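Local coordinates for protein putative esterase/lipase/thioesterase (Silicibacter sp., PDB 2PBL) that is probably an alpha/beta-hydrolase-fold enzyme that cleaves ester or thioester bonds, its natural substrate not being established, at residues Tyr73-Asp78 with Asn181-Met186. Numbering follows the deposited sequence.
Sequences YWMAFD and NEKFKM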
loop_
_atom_site.group_PDB
_atom_site.type_symbol
_atom_site.label_atom_id
_atom_site.label_comp_id
_atom_site.label_asym_id
_atom_site.label_seq_id
_atom_site.Cartn_x
_atom_site.Cartn_y
_atom_site.Cartn_z
ATOM N N TYR A 73 9.075 -4.129 0.782
ATOM C CA TYR A 73 9.648 -4.256 2.099
ATOM C C TYR A 73 10.353 -2.962 2.485
ATOM O O TYR A 73 11.436 -3.010 3.008
ATOM C CB TYR A 73 10.607 -5.465 2.192
ATOM C CG TYR A 73 9.936 -6.832 2.436
ATOM C CD1 TYR A 73 9.325 -7.105 3.642
ATOM C CD2 TYR A 73 10.017 -7.850 1.511
ATOM C CE1 TYR A 73 8.756 -8.324 3.890
ATOM C CE2 TYR A 73 9.446 -9.078 1.743
ATOM C CZ TYR A 73 8.827 -9.313 2.941
ATOM O OH TYR A 73 8.263 -10.539 3.192
ATOM N N TRP A 74 9.786 -1.817 2.087
ATOM C CA TRP A 74 10.354 -0.501 2.432
ATOM C C TRP A 74 11.814 -0.294 1.970
ATOM O O TRP A 74 12.509 0.580 2.491
ATOM C CB TRP A 74 10.310 -0.344 3.958
ATOM C CG TRP A 74 9.013 -0.547 4.656
ATOM C CD1 TRP A 74 7.992 0.366 4.781
ATOM C CD2 TRP A 74 8.588 -1.706 5.379
ATOM N NE1 TRP A 74 6.973 -0.157 5.518
ATOM C CE2 TRP A 74 7.304 -1.436 5.887
ATOM C CE3 TRP A 74 9.161 -2.959 5.635
ATOM C CZ2 TRP A 74 6.600 -2.360 6.647
ATOM C CZ3 TRP A 74 8.471 -3.863 6.395
ATOM C CH2 TRP A 74 7.203 -3.567 6.894
HETATM N N MSE A 75 12.297 -1.118 1.026
HETATM C CA MSE A 75 13.690 -1.053 0.573
HETATM C C MSE A 75 13.889 -1.094 -0.954
HETATM O O MSE A 75 15.040 -1.041 -1.440
HETATM C CB MSE A 75 14.460 -2.170 1.252
HETATM C CG MSE A 75 14.008 -3.543 0.865
HETATM SE SE MSE A 75 15.140 -4.887 1.734
HETATM C CE MSE A 75 14.930 -4.522 3.409
ATOM N N ALA A 76 12.793 -1.156 -1.722
ATOM C CA ALA A 76 12.866 -1.216 -3.184
ATOM C C ALA A 76 11.574 -0.739 -3.817
ATOM O O ALA A 76 10.566 -0.644 -3.158
ATOM C CB ALA A 76 13.181 -2.660 -3.666
ATOM N N PHE A 77 11.671 -0.474 -5.118
ATOM C CA PHE A 77 10.606 0.049 -5.970
ATOM C C PHE A 77 10.303 1.508 -5.641
ATOM O O PHE A 77 10.773 2.054 -4.640
ATOM C CB PHE A 77 9.347 -0.832 -5.949
ATOM C CG PHE A 77 9.622 -2.268 -6.322
ATOM C CD1 PHE A 77 9.608 -2.671 -7.648
ATOM C CD2 PHE A 77 9.921 -3.176 -5.375
ATOM C CE1 PHE A 77 9.870 -4.003 -8.003
ATOM C CE2 PHE A 77 10.201 -4.508 -5.722
ATOM C CZ PHE A 77 10.181 -4.902 -7.046
ATOM N N ASP A 78 9.615 2.148 -6.573
ATOM C CA ASP A 78 9.103 3.498 -6.410
ATOM C C ASP A 78 7.719 3.458 -7.061
ATOM O O ASP A 78 7.257 2.409 -7.504
ATOM C CB ASP A 78 10.056 4.576 -6.981
ATOM C CG ASP A 78 10.348 4.398 -8.446
ATOM O OD1 ASP A 78 9.521 3.907 -9.192
ATOM O OD2 ASP A 78 11.443 4.795 -8.874
ATOM N N ASN A 181 16.301 -6.689 8.655
ATOM C CA ASN A 181 16.462 -5.771 9.784
ATOM C C ASN A 181 17.842 -5.073 9.846
ATOM O O ASN A 181 18.016 -4.096 10.590
ATOM C CB ASN A 181 16.161 -6.397 11.101
ATOM C CG ASN A 181 15.795 -5.352 12.152
ATOM O OD1 ASN A 181 15.087 -4.371 11.855
ATOM N ND2 ASN A 181 16.220 -5.566 13.375
ATOM N N GLU A 182 18.790 -5.544 9.032
ATOM C CA GLU A 182 20.060 -4.887 8.895
ATOM C C GLU A 182 19.790 -3.541 8.240
ATOM O O GLU A 182 20.564 -2.592 8.422
ATOM C CB GLU A 182 21.006 -5.739 8.050
ATOM C CG GLU A 182 21.414 -7.075 8.730
ATOM C CD GLU A 182 22.036 -8.133 7.751
ATOM O OE1 GLU A 182 22.056 -7.909 6.506
ATOM O OE2 GLU A 182 22.469 -9.214 8.236
ATOM N N LYS A 183 18.713 -3.465 7.455
ATOM C CA LYS A 183 18.291 -2.210 6.835
ATOM C C LYS A 183 17.256 -1.441 7.671
ATOM O O LYS A 183 17.327 -0.217 7.765
ATOM C CB LYS A 183 17.760 -2.447 5.427
ATOM C CG LYS A 183 18.799 -3.070 4.554
ATOM C CD LYS A 183 18.355 -3.193 3.135
ATOM C CE LYS A 183 19.474 -3.788 2.288
ATOM N NZ LYS A 183 19.008 -3.948 0.894
ATOM N N PHE A 184 16.309 -2.129 8.292
ATOM C CA PHE A 184 15.278 -1.420 9.083
ATOM C C PHE A 184 15.869 -0.830 10.358
ATOM O O PHE A 184 15.505 0.274 10.786
ATOM C CB PHE A 184 14.124 -2.345 9.447
ATOM C CG PHE A 184 13.564 -3.114 8.284
ATOM C CD1 PHE A 184 13.397 -2.519 7.054
ATOM C CD2 PHE A 184 13.129 -4.412 8.466
ATOM C CE1 PHE A 184 12.855 -3.224 6.014
ATOM C CE2 PHE A 184 12.592 -5.136 7.441
ATOM C CZ PHE A 184 12.469 -4.544 6.204
ATOM N N LYS A 185 16.776 -1.583 10.960
ATOM C CA LYS A 185 17.482 -1.217 12.191
ATOM C C LYS A 185 16.551 -0.945 13.352
ATOM O O LYS A 185 16.737 0.027 14.098
ATOM C CB LYS A 185 18.448 -0.037 11.949
ATOM C CG LYS A 185 19.527 -0.320 10.878
ATOM C CD LYS A 185 20.345 0.921 10.548
ATOM C CE LYS A 185 21.161 0.750 9.240
ATOM N NZ LYS A 185 22.270 -0.265 9.352
HETATM N N MSE A 186 15.539 -1.798 13.495
HETATM C CA MSE A 186 14.557 -1.687 14.562
HETATM C C MSE A 186 14.909 -2.541 15.757
HETATM O O MSE A 186 15.495 -3.622 15.599
HETATM C CB MSE A 186 13.206 -2.161 14.085
HETATM C CG MSE A 186 12.585 -1.269 13.038
HETATM SE SE MSE A 186 10.774 -1.933 12.652
HETATM C CE MSE A 186 11.136 -3.652 11.685
#
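With CG set anti to the carbonyl carbon in both Trp74 and Phe184 (chi1 -50° in the latter), the two rings converge, and the indole turns the edge of its six-membered ring to the phenyl face. The pair is T-shaped, the planes standing at 87°. Trp74 CE3 comes within 3.7 Å of Phe184 CZ. At the rim of the same phenyl ring, Tyr73 O lies in the ring plane, 3.3 Å from Phe184 CE1, where the C-H edge, probably slightly positive, would suit a carbonyl oxygen. Met75, present as selenomethionine, bends at chi3 (58°), which turns its methyl toward the helix. Its CE settles 3.6 Å from Phe184 CE1. The extended chain of Lys183 crosses the Met75 side chain at about a right angle, its CD against SE and CE. Were Phe184 replaced by an alanine, a gap would probably open between Trp74 and the Met75 methyl, and the indole edge would be likely to lose its aromatic partner. Within the 181-186 segment, the Asn181 amide bridges to Met186 just past the helix end, its OD1 accepting from Met186 N and its ND2 giving a straight bond, 3.0 Å long, to Met186 O. His141 meets Trp74 edge-to-face, and Ile109 of helix 109-126 touches both Trp74 and Phe184. The contact thus joins the loop after strand 64-69 to the short helix 181-184 that follows strand 160-166, two connections at the C-terminal ends of parallel strands, where alpha/beta hydrolases typically build their active site; Tyr73 lies near the probable Ser137-His242-Glu215 triad.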